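PDB 5KBP: glycosyl hydrolase, family 38 from Enterococcus faecalis, which probably hydrolyses alpha-mannosidic linkages as a metal-dependent glycosidase of family 38. Local coordinates for residues D265-K268 / A269-E273; G131-G134 / Q135-Q138; H111-S114 / Q115-G118; Q57-I60 / L61-L65. All blocks are in the same frame, centred on the assembly; numbering follows the deposited sequence.

Contact 1: D265-K268 / A269-E273; sequences DYLK and AVQEE
Val270 sets its CG1 methyl over one face of the Tyr266 ring, one helical turn further along the same helix. The methyl stands 4.2 Å from the ring centroid and 21° off the ring normal, which meets the geometry of a CH-pi contact, though it is offset toward the rim, where CE2 is its nearest ring atom. The tyrosine swings its ring along the helix because CG lies anti to the backbone N (chi1 178°); the end of the side chain thereby approaches Val270 although its first bond points away. Both side chains are buried: Tyr266 OH is hydrogen-bonded to the carbonyl O of His226, Tyr10 meets the ring edge-to-face, and Glu174 touches both residues. Beneath them Val270 N is bonded to Tyr266 O at 2.9 Å. On the neighbouring side, Leu267 O receives Gln271 N at 3.3 Å and a weak second bond from Gln271 NE2 at 3.0 Å; the extended Gln271 side chain runs alongside Leu267, pointing the same way, and its NE2 lies 3.4 Å from Leu267 CB. The loose side carries Lys268 and Glu272, both exposed. Glu272 CB merely brushes Lys268 O, and Lys268 NZ stays 6.1 Å from Glu272 OE2, too far for a salt bridge. One packed flank and one flank in solvent make this an amphipathic helix, with its apolar side laid on strands 184-189, 174-178 and 226-231 in the N-terminal family 38 domain.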
loop_
_atom_site.group_PDB
_atom_site.type_symbol
_atom_site.label_atom_id
_atom_site.label_comp_id
_atom_site.label_asym_id
_atom_site.label_seq_id
_atom_site.Cartn_x
_atom_site.Cartn_y
_atom_site.Cartn_z
ATOM N N ASP A 265 15.101 -33.802 14.400
ATOM C CA ASP A 265 15.993 -34.766 15.036
ATOM C C ASP A 265 16.123 -34.508 16.534
ATOM O O ASP A 265 16.170 -35.455 17.327
ATOM C CB ASP A 265 17.368 -34.731 14.369
ATOM C CG ASP A 265 17.352 -35.319 12.973
ATOM O OD1 ASP A 265 16.394 -36.052 12.650
ATOM O OD2 ASP A 265 18.299 -35.055 12.202
ATOM N N TYR A 266 16.186 -33.238 16.941
ATOM C CA TYR A 266 16.317 -32.927 18.362
ATOM C C TYR A 266 15.082 -33.366 19.140
ATOM O O TYR A 266 15.193 -33.991 20.201
ATOM C CB TYR A 266 16.569 -31.431 18.559
ATOM C CG TYR A 266 16.661 -31.027 20.016
ATOM C CD1 TYR A 266 17.768 -31.368 20.781
ATOM C CD2 TYR A 266 15.640 -30.309 20.626
ATOM C CE1 TYR A 266 17.859 -31.005 22.114
ATOM C CE2 TYR A 266 15.723 -29.940 21.960
ATOM C CZ TYR A 266 16.835 -30.292 22.698
ATOM O OH TYR A 266 16.925 -29.929 24.024
ATOM N N LEU A 267 13.891 -33.045 18.623
ATOM C CA LEU A 267 12.654 -33.391 19.320
ATOM C C LEU A 267 12.525 -34.896 19.515
ATOM O O LEU A 267 12.067 -35.355 20.568
ATOM C CB LEU A 267 11.450 -32.846 18.551
ATOM C CG LEU A 267 11.177 -31.347 18.684
ATOM C CD1 LEU A 267 10.102 -30.906 17.706
ATOM C CD2 LEU A 267 10.778 -31.011 20.112
ATOM N N LYS A 268 12.918 -35.681 18.510
ATOM C CA LYS A 268 12.858 -37.133 18.643
ATOM C C LYS A 268 13.812 -37.626 19.724
ATOM O O LYS A 268 13.489 -38.556 20.472
ATOM C CB LYS A 268 13.178 -37.793 17.302
ATOM C CG LYS A 268 13.270 -39.309 17.358
ATOM C CD LYS A 268 13.928 -39.864 16.105
ATOM C CE LYS A 268 14.264 -41.339 16.256
ATOM N NZ LYS A 268 15.162 -41.814 15.167
ATOM N N ALA A 269 14.988 -37.002 19.833
ATOM C CA ALA A 269 16.003 -37.477 20.767
ATOM C C ALA A 269 15.709 -37.047 22.201
ATOM O O ALA A 269 15.891 -37.837 23.134
ATOM C CB ALA A 269 17.384 -36.978 20.339
ATOM N N VAL A 270 15.257 -35.807 22.400
ATOM C CA VAL A 270 15.097 -35.296 23.760
ATOM C C VAL A 270 13.874 -35.914 24.430
ATOM O O VAL A 270 13.893 -36.208 25.632
ATOM C CB VAL A 270 15.036 -33.755 23.754
ATOM C CG1 VAL A 270 13.834 -33.252 22.965
ATOM C CG2 VAL A 270 15.002 -33.218 25.177
ATOM N N GLN A 271 12.800 -36.139 23.670
ATOM C CA GLN A 271 11.576 -36.699 24.231
ATOM C C GLN A 271 11.674 -38.196 24.491
ATOM O O GLN A 271 10.788 -38.754 25.148
ATOM C CB GLN A 271 10.395 -36.416 23.301
ATOM C CG GLN A 271 10.074 -34.939 23.141
ATOM C CD GLN A 271 8.985 -34.687 22.117
ATOM O OE1 GLN A 271 7.817 -34.998 22.345
ATOM N NE2 GLN A 271 9.368 -34.124 20.977
ATOM N N GLU A 272 12.721 -38.854 23.995
ATOM C CA GLU A 272 12.887 -40.283 24.228
ATOM C C GLU A 272 13.482 -40.567 25.601
ATOM O O GLU A 272 13.249 -41.641 26.164
ATOM C CB GLU A 272 13.762 -40.882 23.125
ATOM C CG GLU A 272 13.690 -42.393 22.997
ATOM C CD GLU A 272 14.127 -42.872 21.626
ATOM O OE1 GLU A 272 13.325 -43.542 20.944
ATOM O OE2 GLU A 272 15.269 -42.562 21.224
ATOM N N GLU A 273 14.234 -39.618 26.156
ATOM C CA GLU A 273 14.866 -39.752 27.462
ATOM C C GLU A 273 14.320 -38.714 28.436
ATOM O O GLU A 273 15.062 -38.102 29.206
ATOM C CB GLU A 273 16.383 -39.636 27.340
ATOM C CG GLU A 273 16.988 -40.567 26.300
ATOM C CD GLU A 273 18.433 -40.231 25.982
ATOM O OE1 GLU A 273 19.016 -39.381 26.686
ATOM O OE2 GLU A 273 18.983 -40.814 25.025
#

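Contact 2: G131-G134 / Q135-Q138; sequences GNMG and QTPQ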
loop_
_atom_site.group_PDB
_atom_site.type_symbol
_atom_site.label_atom_id
_atom_site.label_comp_id
_atom_site.label_asym_id
_atom_site.label_seq_id
_atom_site.Cartn_x
_atom_site.Cartn_y
_atom_site.Cartn_z
ATOM N N GLY A 131 3.424 -13.298 24.770
ATOM C CA GLY A 131 2.371 -14.033 25.442
ATOM C C GLY A 131 1.742 -15.078 24.546
ATOM O O GLY A 131 1.508 -14.828 23.360
ATOM N N ASN A 132 1.465 -16.256 25.097
ATOM C CA ASN A 132 0.928 -17.369 24.330
ATOM C C ASN A 132 -0.481 -17.706 24.801
ATOM O O ASN A 132 -0.747 -17.763 26.005
ATOM C CB ASN A 132 1.835 -18.597 24.444
ATOM C CG ASN A 132 3.133 -18.431 23.674
ATOM O OD1 ASN A 132 3.213 -18.769 22.493
ATOM N ND2 ASN A 132 4.154 -17.905 24.339
ATOM N N MET A 133 -1.373 -17.925 23.837
ATOM C CA MET A 133 -2.768 -18.217 24.136
ATOM C C MET A 133 -2.896 -19.514 24.927
ATOM O O MET A 133 -2.093 -20.441 24.785
ATOM C CB MET A 133 -3.571 -18.314 22.839
ATOM C CG MET A 133 -3.021 -19.353 21.875
ATOM S SD MET A 133 -3.895 -19.457 20.310
ATOM C CE MET A 133 -3.492 -17.880 19.583
ATOM N N GLY A 134 -3.930 -19.575 25.769
ATOM C CA GLY A 134 -4.134 -20.751 26.598
ATOM C C GLY A 134 -4.498 -21.995 25.813
ATOM O O GLY A 134 -4.173 -23.110 26.230
ATOM N N GLN A 135 -5.169 -21.830 24.674
ATOM C CA GLN A 135 -5.605 -22.958 23.858
ATOM C C GLN A 135 -4.528 -23.470 22.908
ATOM O O GLN A 135 -4.854 -24.232 21.991
ATOM C CB GLN A 135 -6.856 -22.578 23.059
ATOM C CG GLN A 135 -8.143 -22.539 23.869
ATOM C CD GLN A 135 -8.743 -23.917 24.097
ATOM O OE1 GLN A 135 -8.043 -24.929 24.067
ATOM N NE2 GLN A 135 -10.052 -23.961 24.320
ATOM N N THR A 136 -3.268 -23.079 23.104
ATOM C CA THR A 136 -2.202 -23.541 22.215
ATOM C C THR A 136 -2.103 -25.061 22.138
ATOM O O THR A 136 -2.001 -25.589 21.017
ATOM C CB THR A 136 -0.863 -22.925 22.636
ATOM O OG1 THR A 136 -0.986 -21.501 22.713
ATOM C CG2 THR A 136 0.219 -23.277 21.629
ATOM N N PRO A 137 -2.122 -25.819 23.245
ATOM C CA PRO A 137 -1.997 -27.283 23.108
ATOM C C PRO A 137 -3.085 -27.912 22.256
ATOM O O PRO A 137 -2.785 -28.765 21.411
ATOM C CB PRO A 137 -2.060 -27.776 24.560
ATOM C CG PRO A 137 -1.610 -26.619 25.369
ATOM C CD PRO A 137 -2.144 -25.415 24.664
ATOM N N GLN A 138 -4.345 -27.514 22.449
ATOM C CA GLN A 138 -5.419 -28.087 21.642
ATOM C C GLN A 138 -5.294 -27.673 20.182
ATOM O O GLN A 138 -5.535 -28.484 19.280
ATOM C CB GLN A 138 -6.782 -27.679 22.200
ATOM C CG GLN A 138 -7.947 -28.339 21.478
ATOM C CD GLN A 138 -9.296 -27.855 21.965
ATOM O OE1 GLN A 138 -10.320 -28.486 21.710
ATOM N NE2 GLN A 138 -9.305 -26.726 22.663
#
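A type I beta turn from Met133 to Thr136 leads the chain out of the loop after strand 124-126 and into helix 136-141, with Gln135 at the N-cap position. Met133 O takes two bonds from Thr136: the hydroxyl OG1 donates at 2.6 Å, while the backbone N closes the turn with a weak bond of 3.3 Å. OG1 can reach back because it sits beside its own backbone N (chi1 -53°), and it approaches with a C=O...donor angle of 133°, tilted from the carbonyl plane. The Met133 and Thr136 side chains cross at about a right angle, and Met133 CG lies 3.1 Å from Thr136 OG1. Pro137 follows in the first turn of the helix, its CD resting 3.4 Å from Gly134 O. Beyond the turn, Gln138 NE2 donates to Gln135 OE1 at 2.6 Å, lying above the plane of that acceptor amide. Gln135 NE2 and Gln138 NE2 both bond to Phe890 O, and Gln138 OE1 receives Ile892 N, tying the helix start to the C-terminal part of the chain. In this buried setting the side-chain hydroxyl supplements a weak backbone bond, giving one carbonyl two donors, and the two glutamine amides bond to each other and to backbone atoms of Phe890 and Ile892.

Contact 3: H111-S114 / Q115-G118; sequences HLES and QKWG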
loop_
_atom_site.group_PDB
_atom_site.type_symbol
_atom_site.label_atom_id
_atom_site.label_comp_id
_atom_site.label_asym_id
_atom_site.label_seq_id
_atom_site.Cartn_x
_atom_site.Cartn_y
_atom_site.Cartn_z
ATOM N N HIS A 111 0.086 -25.334 6.408
ATOM C CA HIS A 111 0.108 -26.754 6.070
ATOM C C HIS A 111 -0.012 -26.963 4.565
ATOM O O HIS A 111 0.797 -27.679 3.964
ATOM C CB HIS A 111 -1.014 -27.486 6.806
ATOM C CG HIS A 111 -1.173 -28.917 6.394
ATOM N ND1 HIS A 111 -2.180 -29.343 5.555
ATOM C CD2 HIS A 111 -0.452 -30.021 6.707
ATOM C CE1 HIS A 111 -2.074 -30.647 5.368
ATOM N NE2 HIS A 111 -1.033 -31.083 6.056
ATOM N N LEU A 112 -1.019 -26.345 3.940
ATOM C CA LEU A 112 -1.238 -26.542 2.511
ATOM C C LEU A 112 -0.051 -26.049 1.692
ATOM O O LEU A 112 0.287 -26.641 0.659
ATOM C CB LEU A 112 -2.521 -25.836 2.073
ATOM C CG LEU A 112 -3.834 -26.340 2.678
ATOM C CD1 LEU A 112 -4.989 -25.476 2.211
ATOM C CD2 LEU A 112 -4.076 -27.799 2.321
ATOM N N GLU A 113 0.593 -24.966 2.133
ATOM C CA GLU A 113 1.764 -24.467 1.419
ATOM C C GLU A 113 2.969 -25.377 1.626
ATOM O O GLU A 113 3.744 -25.612 0.692
ATOM C CB GLU A 113 2.090 -23.042 1.867
ATOM C CG GLU A 113 1.067 -22.007 1.431
ATOM C CD GLU A 113 1.021 -21.834 -0.072
ATOM O OE1 GLU A 113 2.100 -21.815 -0.700
ATOM O OE2 GLU A 113 -0.092 -21.725 -0.626
ATOM N N SER A 114 3.144 -25.897 2.844
ATOM C CA SER A 114 4.266 -26.793 3.109
ATOM C C SER A 114 4.160 -28.071 2.289
ATOM O O SER A 114 5.178 -28.616 1.846
ATOM C CB SER A 114 4.336 -27.118 4.599
ATOM O OG SER A 114 4.553 -25.948 5.367
ATOM N N GLN A 115 2.938 -28.562 2.070
ATOM C CA GLN A 115 2.750 -29.757 1.258
ATOM C C GLN A 115 3.087 -29.518 -0.208
ATOM O O GLN A 115 3.403 -30.477 -0.920
ATOM C CB GLN A 115 1.312 -30.264 1.389
ATOM C CG GLN A 115 0.915 -30.653 2.807
ATOM C CD GLN A 115 1.752 -31.792 3.352
ATOM O OE1 GLN A 115 2.207 -32.655 2.602
ATOM N NE2 GLN A 115 1.966 -31.795 4.663
ATOM N N LYS A 116 3.026 -28.268 -0.674
ATOM C CA LYS A 116 3.407 -27.978 -2.052
ATOM C C LYS A 116 4.908 -28.126 -2.262
ATOM O O LYS A 116 5.347 -28.485 -3.360
ATOM C CB LYS A 116 2.954 -26.570 -2.438
ATOM C CG LYS A 116 1.450 -26.365 -2.374
ATOM C CD LYS A 116 1.075 -24.914 -2.642
ATOM C CE LYS A 116 -0.426 -24.698 -2.517
ATOM N NZ LYS A 116 -0.804 -23.270 -2.710
ATOM N N TRP A 117 5.704 -27.854 -1.228
ATOM C CA TRP A 117 7.154 -27.981 -1.313
ATOM C C TRP A 117 7.642 -29.347 -0.851
ATOM O O TRP A 117 8.547 -29.923 -1.466
ATOM C CB TRP A 117 7.826 -26.883 -0.486
ATOM C CG TRP A 117 7.468 -25.504 -0.932
ATOM C CD1 TRP A 117 6.540 -24.676 -0.375
ATOM C CD2 TRP A 117 8.026 -24.795 -2.041
ATOM N NE1 TRP A 117 6.489 -23.490 -1.066
ATOM C CE2 TRP A 117 7.391 -23.538 -2.095
ATOM C CE3 TRP A 117 9.003 -25.100 -2.994
ATOM C CZ2 TRP A 117 7.702 -22.588 -3.062
ATOM C CZ3 TRP A 117 9.309 -24.155 -3.952
ATOM C CH2 TRP A 117 8.661 -22.916 -3.979
ATOM N N GLY A 118 7.061 -29.878 0.221
ATOM C CA GLY A 118 7.446 -31.176 0.732
ATOM C C GLY A 118 6.666 -31.574 1.968
ATOM O O GLY A 118 5.729 -32.374 1.889
HETATM O O HOH W 1 4.716 -21.301 -0.518
#
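Glu113 and Lys116 meet because the glutamate bends at its second torsion (chi2 -66°) while the lysine runs fully extended beyond CG, so that the two side chains converge on one flank of helix 100-117. Lys116 NZ reaches Glu113 OE2 at 2.7 Å in a salt bridge, coming from above the carboxylate plane. Lys345 NZ forms a second salt bridge to the same oxygen. The other oxygen, Glu113 OE1, accepts a bond of 2.7 Å from a water, which in turn receives Trp117 NE1 at 2.9 Å, in the plane of the indole and at its edge. On another flank the first torsion of Gln115, with CG anti to the carbonyl carbon, places that CG over one face of the His111 ring, 4.0 Å from its centroid and 19° off the normal; the bend at the second torsion then turns the amide toward NE2 of the ring, the amide and ring planes 47° apart. The backbone bond from Gln115 N to His111 O, 3.0 Å, holds the turn beneath this CH-pi contact. Further on, the bonding weakens, and the helix finishes with Gly118 N donating to Ser114 O at 2.8 Å before the glycine leaves helical angles. Ser114 OG turns back to Gly110 O. Two ammonium groups share OE2 of the buried Glu113, and their positive charges would be expected to favour its ionised form.

Contact 4: Q57-I60 / L61-L65; sequences QTII and LDDYL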
loop_
_atom_site.group_PDB
_atom_site.type_symbol
_atom_site.label_atom_id
_atom_site.label_comp_id
_atom_site.label_asym_id
_atom_site.label_seq_id
_atom_site.Cartn_x
_atom_site.Cartn_y
_atom_site.Cartn_z
ATOM N N GLN A 57 7.996 -20.209 9.195
ATOM C CA GLN A 57 7.022 -19.530 8.350
ATOM C C GLN A 57 7.325 -19.815 6.886
ATOM O O GLN A 57 8.475 -19.692 6.452
ATOM C CB GLN A 57 7.032 -18.021 8.615
ATOM C CG GLN A 57 8.426 -17.437 8.769
ATOM C CD GLN A 57 8.415 -15.932 8.919
ATOM O OE1 GLN A 57 7.550 -15.248 8.373
ATOM N NE2 GLN A 57 9.376 -15.405 9.667
ATOM N N THR A 58 6.292 -20.185 6.129
ATOM C CA THR A 58 6.446 -20.512 4.717
ATOM C C THR A 58 6.449 -19.285 3.814
ATOM O O THR A 58 6.840 -19.400 2.646
ATOM C CB THR A 58 5.329 -21.459 4.268
ATOM O OG1 THR A 58 4.063 -20.808 4.426
ATOM C CG2 THR A 58 5.339 -22.736 5.096
ATOM N N ILE A 59 6.024 -18.120 4.314
ATOM C CA ILE A 59 5.970 -16.927 3.475
ATOM C C ILE A 59 7.361 -16.469 3.053
ATOM O O ILE A 59 7.492 -15.701 2.093
ATOM C CB ILE A 59 5.219 -15.791 4.198
ATOM C CG1 ILE A 59 4.706 -14.759 3.189
ATOM C CG2 ILE A 59 6.116 -15.122 5.229
ATOM C CD1 ILE A 59 3.991 -13.588 3.827
ATOM N N ILE A 60 8.409 -16.924 3.745
ATOM C CA ILE A 60 9.774 -16.587 3.347
ATOM C C ILE A 60 10.071 -17.138 1.959
ATOM O O ILE A 60 10.732 -16.485 1.142
ATOM C CB ILE A 60 10.776 -17.105 4.396
ATOM C CG1 ILE A 60 10.581 -16.374 5.727
ATOM C CG2 ILE A 60 12.211 -16.959 3.901
ATOM C CD1 ILE A 60 11.524 -16.831 6.818
ATOM N N LEU A 61 9.575 -18.343 1.666
ATOM C CA LEU A 61 9.741 -18.907 0.330
ATOM C C LEU A 61 9.039 -18.050 -0.717
ATOM O O LEU A 61 9.589 -17.800 -1.797
ATOM C CB LEU A 61 9.202 -20.338 0.296
ATOM C CG LEU A 61 9.771 -21.332 1.311
ATOM C CD1 LEU A 61 8.934 -22.597 1.341
ATOM C CD2 LEU A 61 11.215 -21.661 0.975
ATOM N N ASP A 62 7.824 -17.589 -0.413
ATOM C CA ASP A 62 7.085 -16.759 -1.359
ATOM C C ASP A 62 7.764 -15.411 -1.563
ATOM O O ASP A 62 7.887 -14.938 -2.700
ATOM C CB ASP A 62 5.647 -16.564 -0.873
ATOM C CG ASP A 62 4.877 -17.866 -0.796
ATOM O OD1 ASP A 62 5.228 -18.807 -1.538
ATOM O OD2 ASP A 62 3.921 -17.948 0.003
ATOM N N ASP A 63 8.212 -14.778 -0.474
ATOM C CA ASP A 63 8.852 -13.473 -0.587
ATOM C C ASP A 63 10.165 -13.552 -1.352
ATOM O O ASP A 63 10.562 -12.579 -2.001
ATOM C CB ASP A 63 9.086 -12.880 0.802
ATOM C CG ASP A 63 7.793 -12.610 1.548
ATOM O OD1 ASP A 63 6.754 -12.410 0.885
ATOM O OD2 ASP A 63 7.818 -12.589 2.797
ATOM N N TYR A 64 10.849 -14.696 -1.291
ATOM C CA TYR A 64 12.111 -14.849 -2.002
ATOM C C TYR A 64 11.891 -15.065 -3.494
ATOM O O TYR A 64 12.623 -14.510 -4.320
ATOM C CB TYR A 64 12.908 -16.012 -1.407
ATOM C CG TYR A 64 14.206 -16.319 -2.125
ATOM C CD1 TYR A 64 15.322 -15.506 -1.963
ATOM C CD2 TYR A 64 14.320 -17.428 -2.952
ATOM C CE1 TYR A 64 16.513 -15.788 -2.613
ATOM C CE2 TYR A 64 15.506 -17.718 -3.606
ATOM C CZ TYR A 64 16.599 -16.894 -3.433
ATOM O OH TYR A 64 17.782 -17.177 -4.079
ATOM N N LEU A 65 10.883 -15.860 -3.857
ATOM C CA LEU A 65 10.665 -16.203 -5.255
ATOM C C LEU A 65 9.980 -15.098 -6.045
ATOM O O LEU A 65 10.041 -15.112 -7.278
ATOM C CB LEU A 65 9.848 -17.492 -5.360
ATOM C CG LEU A 65 10.592 -18.757 -4.938
ATOM C CD1 LEU A 65 9.776 -19.980 -5.293
ATOM C CD2 LEU A 65 11.961 -18.814 -5.594
HETATM O O HOH W 2 3.794 -20.084 1.661
#
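The chain enters helix 59-65 with Leu61 N bonded weakly to Thr58 O and settles into regular i to i+4 bonds, Asp63 N to Ile59 O at 2.8 Å and Tyr64 N to Ile60 O at 3.0 Å. At the start of the helix, a water lies between Asp62 OD2 and Thr58 OG1, with Thr58 O as a weak further partner: it donates to Asp62 OD2 at 2.7 Å, lies 2.9 Å from Thr58 OG1 in a hydrogen bond, and stands 3.3 Å from Thr58 O. Asp62 therefore connects to Thr58 through solvent, its OD2 remaining 4.2 Å from Thr58 O. Asp63, one turn after Ile59, folds its carboxylate back beside that residue, CG lying anti to the carbonyl carbon (chi1 -64°). The two side chains cross at a slant, with Ile59 CG1 3.8 Å from Asp63 OD2. That oxygen also stands 3.2 Å from Ile59 O, two acceptors side by side, and its strong partner is Arg19 NE in a salt bridge. Tyr64 directs its ring toward helix 25-45, where its OH is hydrogen-bonded to Asp37 OD1. The closeness of Asp63 OD2 to a carbonyl oxygen would be unfavourable on its own; the arginine offsets it and probably favours the charged carboxylate.

Overall arrangement
All four contacts lie in the family 38 N-terminal range and follow one another along the chain in the order 4, 3, 2, 1. Contacts 3 and 4 are the close pair, their centres about 12 Å apart: helix 100-117 packs on the 57-65 segment, with Trp117 CH2 3.4 Å from Leu65 CD1 and Ser114 OG 3.3 Å from Thr58 CG2. Contact 2 is centred 24 Å from contact 3 and 26 Å from contact 4, beside strands 124-126 and 174-178. Contact 1, centred 22 to 28 Å from the others, reaches the same five-stranded sheet through strands 174-178 and 184-189. Separate helices are thus assembled into one domain, which contact 2 joins to C-terminal residues.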